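TRNA threonylcarbamoyladenosine dehydratase (PDB 4D79) catalyses the ATP-dependent dehydration of threonylcarbamoyladenosine at position 37 of tRNAs to its cyclic form, and can accept sulfur from the cysteine desulfurase CsdA in vitro. Local coordinates at residues G42-E47 with R72-L77; M62-V67 with G82-E87; V125-D130 with L149-G154; T167-T172 with V201-S206. All coordinates share one frame; numbering follows the deposited sequence.

From the N terminus, strand 32-36 leads into helix 42-51, whose first turn meets the loop 72-77 in contact 1. Between those segments the chain runs through strand 56-60 and residues 62-67, which pair with 82-87 at the start of helix 85-96; contacts 1 and 2 therefore cross, and Gln73 OE1 meets Lys85 NZ where they touch. Contact 3 follows in series and closes the beta-alpha-beta unit of strands 124-127 and 149-152 beside Gly42 and Ala45 of contact 1. Contact 4 closes last, pairing strands 164-168 and 202-206 at the edge of the same sheet, against strand 149-152. Contacts 1 to 3 border ATP, whereas contact 4 reaches potassium.

Contact 1: G42-E47 with R72-L77; sequences GSWAAE and RQIHAL. With ATP (adenosine-5'-triphosphate), chain K.
Trp44 lays one face of its indole against Ile74: Ile74 CB sits 3.6 Å from the centroid of the six-membered ring of Trp44, 7° off the normal, a CH-pi contact. The ring's edge is used as well, for Trp44 NE1 gives a nearly straight bond to Arg72 O (2.8 Å, 172°), with the acceptor in the ring plane but the donor above the carbonyl plane. Ile74 CG1 lies anti to its backbone N (chi1 -166°), which carries CD1 on past the ring to the carboxylate of Glu47, a group held by salt bridges to Arg51 and Arg92. Ile74 CG2 turns instead to Ser43, whose OG accepts from Ile74 N at 3.3 Å and is also hydrogen-bonded to Gly39 O. A leucine in place of Trp44 would probably leave Arg72 O without its indole donor and Ile74 without the flat surface it packs on. The two residues before Ile74 reach ATP: Arg72 NH2 donates to O3A (2.6 Å), and Gln73 NE2 to O2B (3.0 Å). Ile74 also packs on Ile74 of the second subunit. The glycine-rich turn before helix 42-51 is consistent with a Rossmann-type nucleotide site, and the loop 72-77 completes its ATP pocket.

Contact 2: M62-V67 with G82-E87; sequences MDDVCV and GLAKAE. With ATP (adenosine-5'-triphosphate), chain K.
Asp63 and Lys85 run side by side toward ATP: chi1 of -161° sets Asp63 CG anti to its backbone N, while the lysine chain is fully extended beyond CG, every torsion from chi2 to chi4 within 5° of 180°. This is the ATP site of the HesA/MoeB/ThiF family, on a Rossmann-like fold, and the backbones beneath the two side chains are joined at a single bridge, Asp64 with Ala84. Lys85 N donates to Asp63 O at 2.9 Å, and Val65 N to Leu83 O at 2.7 Å. Gly82 N adds a third bond, to Val65 O; at the positive phi of Gly82 a side chain would collide with the carbonyl O of the residue before. Ala84 occupies the N-cap of helix 85-96, and water 1 links Asp63 O to Ala86 N in its first turn. Lys85 CG packs on Val65 CG2 at 3.8 Å. Farther out, Lys85 CE passes Asp64 O. The carboxylate of Asp63 makes a long salt bridge, OD2 to Lys85 NZ 3.7 Å. Gln73 OE1 also takes a bond from this ammonium. At its tip, Lys85 NZ donates to ATP O3' (2.8 Å) and lies 2.6 Å from ATP O2B.

Contact 3: V125-D130 with L149-G154; sequences VIDAID and LVTTGG. With ATP (adenosine-5'-triphosphate), chain K.
Asp127 and Thr151 lie side by side on neighbouring parallel strands, 124-127 and 149-152, the two strands of a beta-alpha-beta crossover in the Rossmann-like sheet, linked through helix 132-144. From the backbone outward, Asp127 CB touches Leu149 CD1 at 3.9 Å. Its CG stands anti to the backbone N (chi1 160°), which turns the carboxylate toward Thr151 on the neighbouring strand. One oxygen, OD1, accepts from Ile129 N from above the carboxylate plane, forming an Asx turn where the strand ends. The other, OD2, takes a salt bridge from Lys135 of helix 132-144, which would be expected to favour the charged carboxylate in this buried place. Thr151 OG1, in one of two conformers, lies 2.5 Å from Asp127 OD2, so short that the length is doubtful. An asparagine in place of Asp127 would probably leave Lys135 without its countercharge. Two backbone bonds join the strands: Val150 N donates to Val125 O at 3.0 Å, and Asp127 N to Val150 O at 2.9 Å. On the face of Ile126 and Val150, their CG1 atoms meet at 3.9 Å. Beyond the strand, Ile129 CG2 comes within 3.6 Å of ATP N7. Thr152 OG1 donates to Asp127 O in the carbonyl plane, on a lone pair, at 2.9 Å.

Contact 4: T167-T172 with V201-S206; sequences TDLAKT and VDCVFS. With K (potassium ion), chain I.
Thr167 and Cys203 form an antiparallel hydrogen-bonded pair: Thr167 N donates to Cys203 O at 3.0 Å, and Cys203 N returns a bond to Thr167 O at 2.7 Å. Leu169 N donates to Val201 O (2.8 Å). Side-chain bonds reinforce the turn that follows. Asp168 CG stands anti to its backbone N (chi1 -173°), which places the carboxylate within reach of backbone amides: OD2 accepts from Ala170 N in an Asx turn and from Leu199 N, while OD1 accepts from Val201 N at 3.3 Å, above the carboxylate plane. Water 2 donates to both Asp168 OD1 and Asp202 OD1, bridging two probably like-charged carboxylates; Asp202 OD2 is hydrogen-bonded to His255 NE2. Strand 164-168 is the outermost on this side of the Rossmann-like sheet, and 202-206 runs antiparallel to it and parallel to 149-152 on its other side. Apolar packing fills the face of Cys203, whose SG is met by Leu169 CD1 and Thr172 CG2, each 3.9 Å away. Thr172 CA lies over one face of the Phe205 ring, offset toward its rim. Metal binding ends the strand: Ser206 O coordinates potassium at 2.4 Å, alongside Gln158, Gln174 and Glu208, while water 3, also a ligand, accepts from Ser206 N.

Contact 1: G42-E47 with R72-L77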
# COMPACT_ATOMS: atom_id res chain seq x y z
N GLY B 42 4.12 -3.80 -9.16
CA GLY B 42 4.36 -5.22 -8.91
C GLY B 42 5.17 -5.51 -7.66
O GLY B 42 5.02 -6.58 -7.07
N SER B 43 6.06 -4.59 -7.26
CA SER B 43 6.87 -4.87 -6.07
C SER B 43 5.99 -4.94 -4.83
O SER B 43 6.18 -5.83 -3.98
CB SER B 43 7.99 -3.83 -5.92
OG SER B 43 7.48 -2.55 -5.60
N TRP B 44 4.98 -4.07 -4.75
CA TRP B 44 4.04 -4.12 -3.64
C TRP B 44 3.07 -5.29 -3.77
O TRP B 44 2.70 -5.88 -2.75
CB TRP B 44 3.25 -2.81 -3.52
CG TRP B 44 4.14 -1.65 -3.51
CD1 TRP B 44 4.54 -0.96 -4.59
CD2 TRP B 44 4.79 -1.05 -2.38
NE1 TRP B 44 5.37 0.03 -4.23
CE2 TRP B 44 5.56 0.02 -2.88
CE3 TRP B 44 4.78 -1.29 -1.00
CZ2 TRP B 44 6.33 0.83 -2.07
CZ3 TRP B 44 5.53 -0.48 -0.18
CH2 TRP B 44 6.31 0.57 -0.71
N ALA B 45 2.67 -5.67 -4.99
CA ALA B 45 1.87 -6.88 -5.12
C ALA B 45 2.64 -8.08 -4.56
O ALA B 45 2.08 -8.92 -3.85
CB ALA B 45 1.48 -7.09 -6.59
N ALA B 46 3.93 -8.17 -4.89
CA ALA B 46 4.72 -9.30 -4.44
C ALA B 46 4.81 -9.32 -2.92
O ALA B 46 4.68 -10.39 -2.30
CB ALA B 46 6.11 -9.24 -5.07
N GLU B 47 5.02 -8.14 -2.32
CA GLU B 47 5.01 -7.98 -0.87
C GLU B 47 3.70 -8.48 -0.27
O GLU B 47 3.69 -9.26 0.69
CB GLU B 47 5.25 -6.51 -0.50
CG GLU B 47 5.24 -6.20 0.99
CD GLU B 47 6.59 -6.39 1.65
OE1 GLU B 47 7.53 -6.78 0.93
OE2 GLU B 47 6.71 -6.10 2.87
N ARG B 72 8.57 5.06 -5.35
CA ARG B 72 7.41 4.21 -5.53
C ARG B 72 7.64 2.70 -5.51
O ARG B 72 6.69 1.98 -5.80
CB ARG B 72 6.73 4.56 -6.87
CG ARG B 72 7.61 4.16 -8.05
CD ARG B 72 7.32 4.99 -9.28
NE ARG B 72 7.97 4.51 -10.48
CZ ARG B 72 9.21 4.82 -10.86
NH1 ARG B 72 9.97 5.60 -10.12
NH2 ARG B 72 9.68 4.33 -11.99
N GLN B 73 8.82 2.17 -5.18
CA GLN B 73 9.11 0.74 -5.25
C GLN B 73 9.72 0.24 -3.94
O GLN B 73 10.66 0.84 -3.41
CB GLN B 73 10.04 0.44 -6.46
CG GLN B 73 9.45 1.02 -7.74
CD GLN B 73 10.18 0.64 -9.02
OE1 GLN B 73 10.93 -0.32 -9.08
NE2 GLN B 73 9.92 1.38 -10.06
N ILE B 74 9.16 -0.83 -3.40
CA ILE B 74 9.49 -1.21 -2.04
C ILE B 74 10.94 -1.67 -1.90
O ILE B 74 11.50 -1.61 -0.80
CB ILE B 74 8.51 -2.30 -1.58
CG1 ILE B 74 8.59 -2.49 -0.05
CG2 ILE B 74 8.76 -3.57 -2.31
CD1 ILE B 74 7.56 -3.40 0.52
N HIS B 75 11.56 -2.13 -2.97
CA HIS B 75 12.94 -2.62 -2.96
C HIS B 75 13.96 -1.52 -3.21
O HIS B 75 15.17 -1.81 -3.19
CB HIS B 75 13.12 -3.72 -4.00
CG HIS B 75 12.61 -3.33 -5.35
ND1 HIS B 75 13.11 -2.25 -6.07
CD2 HIS B 75 11.60 -3.84 -6.09
CE1 HIS B 75 12.42 -2.12 -7.19
NE2 HIS B 75 11.51 -3.08 -7.22
N ALA B 76 13.53 -0.29 -3.45
CA ALA B 76 14.43 0.80 -3.83
C ALA B 76 14.99 1.39 -2.54
O ALA B 76 14.36 2.18 -1.85
CB ALA B 76 13.70 1.82 -4.69
N LEU B 77 16.17 0.89 -2.18
CA LEU B 77 16.91 1.31 -1.00
C LEU B 77 18.33 1.60 -1.44
O LEU B 77 18.81 1.02 -2.41
CB LEU B 77 16.95 0.22 0.10
CG LEU B 77 15.64 -0.36 0.62
CD1 LEU B 77 15.88 -1.53 1.60
CD2 LEU B 77 14.83 0.74 1.28
PG ATP K . 11.89 3.41 -15.07
O1G ATP K . 12.17 4.87 -14.85
O2G ATP K . 13.03 2.48 -14.71
O3G ATP K . 11.21 3.11 -16.38
PB ATP K . 10.03 1.65 -13.83
O1B ATP K . 9.64 1.16 -15.21
O2B ATP K . 10.76 0.77 -12.84
O3B ATP K . 10.78 3.08 -13.96
PA ATP K . 7.34 1.33 -13.05
O1A ATP K . 6.59 1.71 -14.32
O2A ATP K . 6.73 1.64 -11.71
O3A ATP K . 8.71 2.16 -13.08
O5' ATP K . 7.79 -0.24 -13.09
C5' ATP K . 7.48 -1.15 -14.16
C4' ATP K . 8.17 -2.52 -14.09
O4' ATP K . 7.64 -3.47 -15.06
C3' ATP K . 9.66 -2.43 -14.36
O3' ATP K . 10.44 -2.99 -13.28
C2' ATP K . 9.86 -3.24 -15.63
O2' ATP K . 11.13 -3.86 -15.69
C1' ATP K . 8.73 -4.26 -15.60
N9 ATP K . 8.56 -4.90 -16.94
C8 ATP K . 8.42 -4.19 -18.08
N7 ATP K . 8.30 -4.98 -19.18
C5 ATP K . 8.36 -6.24 -18.74
C6 ATP K . 8.27 -7.55 -19.40
N6 ATP K . 8.12 -7.60 -20.72
N1 ATP K . 8.37 -8.66 -18.66
C2 ATP K . 8.55 -8.60 -17.33
N3 ATP K . 8.64 -7.43 -16.65
C4 ATP K . 8.54 -6.22 -17.28

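Contact 2: M62-V67 with G82-E87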
# COMPACT_ATOMS: atom_id res chain seq x y z
N MET B 62 13.63 -8.26 -15.65
CA MET B 62 15.09 -8.26 -15.78
C MET B 62 15.69 -6.89 -15.50
O MET B 62 16.89 -6.69 -15.74
CB MET B 62 15.55 -8.80 -17.15
CG MET B 62 15.25 -8.00 -18.37
SD MET B 62 15.79 -8.86 -19.88
CE MET B 62 17.39 -9.50 -19.40
N ASP B 63 14.92 -5.96 -14.95
CA ASP B 63 15.47 -4.63 -14.71
C ASP B 63 16.19 -4.58 -13.37
O ASP B 63 16.01 -5.44 -12.50
CB ASP B 63 14.37 -3.56 -14.77
CG ASP B 63 14.92 -2.16 -14.99
OD1 ASP B 63 16.11 -2.02 -15.37
OD2 ASP B 63 14.16 -1.19 -14.77
N ASP B 64 17.04 -3.56 -13.23
CA ASP B 64 17.83 -3.30 -12.04
C ASP B 64 17.20 -2.18 -11.21
O ASP B 64 16.51 -1.31 -11.74
CB ASP B 64 19.25 -2.91 -12.42
CG ASP B 64 20.01 -4.01 -13.15
OD1 ASP B 64 19.68 -5.20 -12.97
OD2 ASP B 64 20.94 -3.67 -13.90
N VAL B 65 17.49 -2.19 -9.90
CA VAL B 65 17.05 -1.14 -9.00
C VAL B 65 17.78 0.16 -9.34
O VAL B 65 19.01 0.19 -9.40
CB VAL B 65 17.27 -1.55 -7.53
CG1 VAL B 65 16.86 -0.43 -6.58
CG2 VAL B 65 16.47 -2.81 -7.17
N CYS B 66 17.01 1.23 -9.55
CA CYS B 66 17.54 2.55 -9.86
C CYS B 66 17.16 3.54 -8.77
O CYS B 66 16.06 3.48 -8.22
CB CYS B 66 17.02 3.07 -11.22
SG CYS B 66 17.48 2.08 -12.66
N VAL B 67 18.05 4.50 -8.50
CA VAL B 67 17.80 5.46 -7.42
C VAL B 67 16.49 6.20 -7.67
O VAL B 67 15.76 6.52 -6.71
CB VAL B 67 18.98 6.45 -7.27
CG1 VAL B 67 19.16 7.29 -8.51
CG2 VAL B 67 18.73 7.34 -6.06
N GLY B 82 21.42 -0.84 -8.28
CA GLY B 82 22.30 -1.60 -9.15
C GLY B 82 22.08 -3.10 -9.16
O GLY B 82 22.62 -3.77 -10.04
N LEU B 83 21.32 -3.65 -8.21
CA LEU B 83 20.99 -5.06 -8.17
C LEU B 83 19.72 -5.35 -8.98
O LEU B 83 18.89 -4.46 -9.23
CB LEU B 83 20.81 -5.50 -6.71
CG LEU B 83 22.01 -5.18 -5.82
CD1 LEU B 83 21.75 -5.55 -4.36
CD2 LEU B 83 23.25 -5.88 -6.33
N ALA B 84 19.56 -6.61 -9.38
CA ALA B 84 18.37 -7.02 -10.11
C ALA B 84 17.15 -6.93 -9.20
O ALA B 84 17.13 -7.48 -8.10
CB ALA B 84 18.55 -8.45 -10.65
N LYS B 85 16.11 -6.23 -9.68
CA LYS B 85 14.90 -6.03 -8.89
C LYS B 85 14.30 -7.35 -8.43
O LYS B 85 13.84 -7.47 -7.28
CB LYS B 85 13.84 -5.29 -9.69
CG LYS B 85 14.09 -3.88 -9.99
CD LYS B 85 12.94 -3.34 -10.83
CE LYS B 85 13.11 -1.82 -11.05
NZ LYS B 85 11.96 -1.24 -11.76
N ALA B 86 14.19 -8.33 -9.35
CA ALA B 86 13.49 -9.57 -9.01
C ALA B 86 14.24 -10.34 -7.94
O ALA B 86 13.64 -10.91 -7.03
CB ALA B 86 13.28 -10.42 -10.25
N GLU B 87 15.57 -10.32 -8.00
CA GLU B 87 16.38 -11.02 -7.01
C GLU B 87 16.31 -10.32 -5.65
O GLU B 87 16.28 -10.99 -4.61
CB GLU B 87 17.82 -11.10 -7.48
CG GLU B 87 18.65 -12.08 -6.71
CD GLU B 87 18.09 -13.48 -6.82
OE1 GLU B 87 17.80 -13.90 -7.96
OE2 GLU B 87 17.90 -14.15 -5.77
PG ATP K . 11.89 3.41 -15.07
O1G ATP K . 12.17 4.87 -14.85
O2G ATP K . 13.03 2.48 -14.71
O3G ATP K . 11.21 3.11 -16.38
PB ATP K . 10.03 1.65 -13.83
O1B ATP K . 9.64 1.16 -15.21
O2B ATP K . 10.76 0.77 -12.84
O3B ATP K . 10.78 3.08 -13.96
PA ATP K . 7.34 1.33 -13.05
O1A ATP K . 6.59 1.71 -14.32
O2A ATP K . 6.73 1.64 -11.71
O3A ATP K . 8.71 2.16 -13.08
O5' ATP K . 7.79 -0.24 -13.09
C5' ATP K . 7.48 -1.15 -14.16
C4' ATP K . 8.17 -2.52 -14.09
O4' ATP K . 7.64 -3.47 -15.06
C3' ATP K . 9.66 -2.43 -14.36
O3' ATP K . 10.44 -2.99 -13.28
C2' ATP K . 9.86 -3.24 -15.63
O2' ATP K . 11.13 -3.86 -15.69
C1' ATP K . 8.73 -4.26 -15.60
N9 ATP K . 8.56 -4.90 -16.94
C8 ATP K . 8.42 -4.19 -18.08
N7 ATP K . 8.30 -4.98 -19.18
C5 ATP K . 8.36 -6.24 -18.74
C6 ATP K . 8.27 -7.55 -19.40
N6 ATP K . 8.12 -7.60 -20.72
N1 ATP K . 8.37 -8.66 -18.66
C2 ATP K . 8.55 -8.60 -17.33
N3 ATP K . 8.64 -7.43 -16.65
C4 ATP K . 8.54 -6.22 -17.28
O HOH W 1 15.05 -8.13 -12.10

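Contact 3: V125-D130 with L149-G154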
# COMPACT_ATOMS: atom_id res chain seq x y z
N VAL B 125 -2.10 -14.88 -12.31
CA VAL B 125 -1.05 -14.02 -12.85
C VAL B 125 -1.42 -12.57 -12.55
O VAL B 125 -2.54 -12.13 -12.83
CB VAL B 125 -0.85 -14.24 -14.36
CG1 VAL B 125 0.22 -13.29 -14.91
CG2 VAL B 125 -0.44 -15.71 -14.63
N ILE B 126 -0.49 -11.83 -11.98
CA ILE B 126 -0.65 -10.40 -11.72
C ILE B 126 0.25 -9.66 -12.71
O ILE B 126 1.49 -9.78 -12.70
CB ILE B 126 -0.32 -10.04 -10.26
CG1 ILE B 126 -1.29 -10.77 -9.32
CG2 ILE B 126 -0.40 -8.52 -10.07
CD1 ILE B 126 -1.04 -10.52 -7.90
N ASP B 127 -0.38 -8.95 -13.61
CA ASP B 127 0.32 -8.27 -14.69
C ASP B 127 0.58 -6.84 -14.26
O ASP B 127 -0.35 -6.02 -14.19
CB ASP B 127 -0.46 -8.32 -15.98
CG ASP B 127 -0.02 -7.26 -16.94
OD1 ASP B 127 1.19 -7.00 -16.96
OD2 ASP B 127 -0.85 -6.70 -17.67
N ALA B 128 1.85 -6.53 -14.00
CA ALA B 128 2.27 -5.20 -13.56
C ALA B 128 3.32 -4.65 -14.52
O ALA B 128 4.26 -3.95 -14.12
CB ALA B 128 2.79 -5.26 -12.13
N ILE B 129 3.17 -4.98 -15.79
CA ILE B 129 4.05 -4.52 -16.85
C ILE B 129 3.65 -3.10 -17.23
O ILE B 129 2.46 -2.79 -17.39
CB ILE B 129 3.95 -5.47 -18.07
CG1 ILE B 129 4.48 -6.88 -17.75
CG2 ILE B 129 4.69 -4.92 -19.26
CD1 ILE B 129 4.07 -7.93 -18.79
N ASP B 130 4.64 -2.24 -17.44
CA ASP B 130 4.38 -0.86 -17.79
C ASP B 130 4.48 -0.59 -19.29
O ASP B 130 4.12 0.50 -19.73
CB ASP B 130 5.31 0.08 -17.00
CG ASP B 130 6.77 -0.04 -17.42
OD1 ASP B 130 7.16 -1.11 -17.92
OD2 ASP B 130 7.52 0.94 -17.23
N LEU B 149 -6.05 -14.01 -14.41
CA LEU B 149 -5.19 -12.87 -14.61
C LEU B 149 -5.87 -11.63 -14.07
O LEU B 149 -7.07 -11.44 -14.27
CB LEU B 149 -4.89 -12.64 -16.09
CG LEU B 149 -4.25 -11.33 -16.54
CD1 LEU B 149 -2.79 -11.38 -16.30
CD2 LEU B 149 -4.58 -11.07 -17.99
N VAL B 150 -5.08 -10.76 -13.47
CA VAL B 150 -5.52 -9.39 -13.21
C VAL B 150 -4.44 -8.47 -13.73
O VAL B 150 -3.25 -8.69 -13.48
CB VAL B 150 -5.86 -9.14 -11.72
CG1 VAL B 150 -4.72 -9.50 -10.77
CG2 VAL B 150 -6.32 -7.67 -11.54
N THR B 151 -4.84 -7.48 -14.51
CA THR B 151 -3.89 -6.53 -15.06
C THR B 151 -4.11 -5.19 -14.37
O THR B 151 -5.08 -4.97 -13.65
CB THR B 151 -4.02 -6.40 -16.59
OG1 THR B 151 -2.96 -5.58 -17.12
CG2 THR B 151 -5.35 -5.77 -16.98
N THR B 152 -3.15 -4.31 -14.57
CA THR B 152 -3.14 -3.00 -13.94
C THR B 152 -2.92 -1.98 -15.03
O THR B 152 -2.07 -2.17 -15.90
CB THR B 152 -2.07 -2.91 -12.83
OG1 THR B 152 -0.80 -3.31 -13.34
CG2 THR B 152 -2.41 -3.83 -11.64
N GLY B 153 -3.70 -0.91 -15.01
CA GLY B 153 -3.46 0.20 -15.90
C GLY B 153 -2.31 1.05 -15.39
O GLY B 153 -1.53 0.65 -14.52
N GLY B 154 -2.23 2.27 -15.90
CA GLY B 154 -1.17 3.17 -15.49
C GLY B 154 -1.47 3.73 -14.12
O GLY B 154 -2.57 4.24 -13.87
PG ATP K . 11.89 3.41 -15.07
O1G ATP K . 12.17 4.87 -14.85
O2G ATP K . 13.03 2.48 -14.71
O3G ATP K . 11.21 3.11 -16.38
PB ATP K . 10.03 1.65 -13.83
O1B ATP K . 9.64 1.16 -15.21
O2B ATP K . 10.76 0.77 -12.84
O3B ATP K . 10.78 3.08 -13.96
PA ATP K . 7.34 1.33 -13.05
O1A ATP K . 6.59 1.71 -14.32
O2A ATP K . 6.73 1.64 -11.71
O3A ATP K . 8.71 2.16 -13.08
O5' ATP K . 7.79 -0.24 -13.09
C5' ATP K . 7.48 -1.15 -14.16
C4' ATP K . 8.17 -2.52 -14.09
O4' ATP K . 7.64 -3.47 -15.06
C3' ATP K . 9.66 -2.43 -14.36
O3' ATP K . 10.44 -2.99 -13.28
C2' ATP K . 9.86 -3.24 -15.63
O2' ATP K . 11.13 -3.86 -15.69
C1' ATP K . 8.73 -4.26 -15.60
N9 ATP K . 8.56 -4.90 -16.94
C8 ATP K . 8.42 -4.19 -18.08
N7 ATP K . 8.30 -4.98 -19.18
C5 ATP K . 8.36 -6.24 -18.74
C6 ATP K . 8.27 -7.55 -19.40
N6 ATP K . 8.12 -7.60 -20.72
N1 ATP K . 8.37 -8.66 -18.66
C2 ATP K . 8.55 -8.60 -17.33
N3 ATP K . 8.64 -7.43 -16.65
C4 ATP K . 8.54 -6.22 -17.28

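Contact 4: T167-T172 with V201-S206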
# COMPACT_ATOMS: atom_id res chain seq x y z
N THR B 167 -12.31 -3.15 -12.99
CA THR B 167 -13.36 -3.28 -13.97
C THR B 167 -12.80 -4.01 -15.20
O THR B 167 -11.61 -4.34 -15.29
CB THR B 167 -13.92 -1.88 -14.34
OG1 THR B 167 -15.19 -2.01 -14.98
CG2 THR B 167 -12.99 -1.13 -15.23
N ASP B 168 -13.68 -4.27 -16.15
CA ASP B 168 -13.23 -4.89 -17.39
C ASP B 168 -12.34 -3.92 -18.15
O ASP B 168 -12.63 -2.72 -18.21
CB ASP B 168 -14.41 -5.29 -18.25
CG ASP B 168 -13.98 -6.08 -19.47
OD1 ASP B 168 -13.85 -7.33 -19.33
OD2 ASP B 168 -13.75 -5.49 -20.55
N LEU B 169 -11.28 -4.46 -18.74
CA LEU B 169 -10.29 -3.64 -19.44
C LEU B 169 -10.93 -2.73 -20.47
O LEU B 169 -10.44 -1.62 -20.71
CB LEU B 169 -9.22 -4.54 -20.08
CG LEU B 169 -8.15 -3.84 -20.95
CD1 LEU B 169 -7.36 -2.80 -20.14
CD2 LEU B 169 -7.20 -4.91 -21.59
N ALA B 170 -12.05 -3.16 -21.07
CA ALA B 170 -12.74 -2.34 -22.05
C ALA B 170 -13.30 -1.05 -21.48
O ALA B 170 -13.60 -0.13 -22.26
CB ALA B 170 -13.90 -3.10 -22.68
N LYS B 171 -13.54 -1.00 -20.17
CA LYS B 171 -14.30 0.08 -19.53
C LYS B 171 -13.44 0.99 -18.67
O LYS B 171 -13.98 1.85 -17.97
CB LYS B 171 -15.47 -0.50 -18.72
CG LYS B 171 -16.40 -1.36 -19.59
CD LYS B 171 -17.74 -1.69 -18.93
CE LYS B 171 -17.68 -2.67 -17.78
NZ LYS B 171 -19.06 -2.94 -17.26
N THR B 172 -12.13 0.88 -18.74
CA THR B 172 -11.30 1.80 -18.00
C THR B 172 -11.38 3.22 -18.60
O THR B 172 -11.62 3.41 -19.80
CB THR B 172 -9.85 1.31 -18.01
OG1 THR B 172 -9.32 1.40 -19.32
CG2 THR B 172 -9.77 -0.12 -17.50
N VAL B 201 -11.18 -9.25 -19.46
CA VAL B 201 -9.91 -9.07 -18.76
C VAL B 201 -10.15 -8.09 -17.60
O VAL B 201 -10.62 -6.97 -17.82
CB VAL B 201 -8.81 -8.53 -19.69
CG1 VAL B 201 -7.51 -8.33 -18.92
CG2 VAL B 201 -8.54 -9.46 -20.91
N ASP B 202 -9.78 -8.49 -16.39
CA ASP B 202 -10.00 -7.67 -15.20
C ASP B 202 -8.84 -6.70 -15.06
O ASP B 202 -7.68 -7.11 -15.12
CB ASP B 202 -10.08 -8.47 -13.89
CG ASP B 202 -11.26 -9.42 -13.82
OD1 ASP B 202 -12.23 -9.25 -14.59
OD2 ASP B 202 -11.24 -10.34 -12.94
N CYS B 203 -9.15 -5.42 -14.84
CA CYS B 203 -8.14 -4.37 -14.87
C CYS B 203 -8.28 -3.43 -13.67
O CYS B 203 -9.36 -2.87 -13.44
CB CYS B 203 -8.24 -3.57 -16.16
SG CYS B 203 -6.84 -2.42 -16.33
N VAL B 204 -7.18 -3.23 -12.94
CA VAL B 204 -7.14 -2.23 -11.89
C VAL B 204 -6.84 -0.87 -12.52
O VAL B 204 -5.88 -0.72 -13.28
CB VAL B 204 -6.07 -2.57 -10.84
CG1 VAL B 204 -6.09 -1.50 -9.70
CG2 VAL B 204 -6.25 -4.00 -10.28
N PHE B 205 -7.67 0.12 -12.23
CA PHE B 205 -7.51 1.47 -12.75
C PHE B 205 -8.06 2.44 -11.71
O PHE B 205 -8.54 2.03 -10.66
CB PHE B 205 -8.25 1.64 -14.09
CG PHE B 205 -9.71 1.87 -13.91
CD1 PHE B 205 -10.52 0.86 -13.44
CD2 PHE B 205 -10.28 3.10 -14.18
CE1 PHE B 205 -11.89 1.07 -13.21
CE2 PHE B 205 -11.64 3.31 -13.96
CZ PHE B 205 -12.44 2.30 -13.48
N SER B 206 -7.96 3.73 -12.00
CA SER B 206 -8.52 4.76 -11.15
C SER B 206 -9.39 5.73 -11.93
O SER B 206 -9.07 6.08 -13.07
CB SER B 206 -7.41 5.47 -10.42
OG SER B 206 -7.94 6.59 -9.75
K K I . -7.20 7.34 -13.96
O HOH W 2 -13.92 -8.58 -16.97
O HOH W 3 -6.00 4.60 -14.10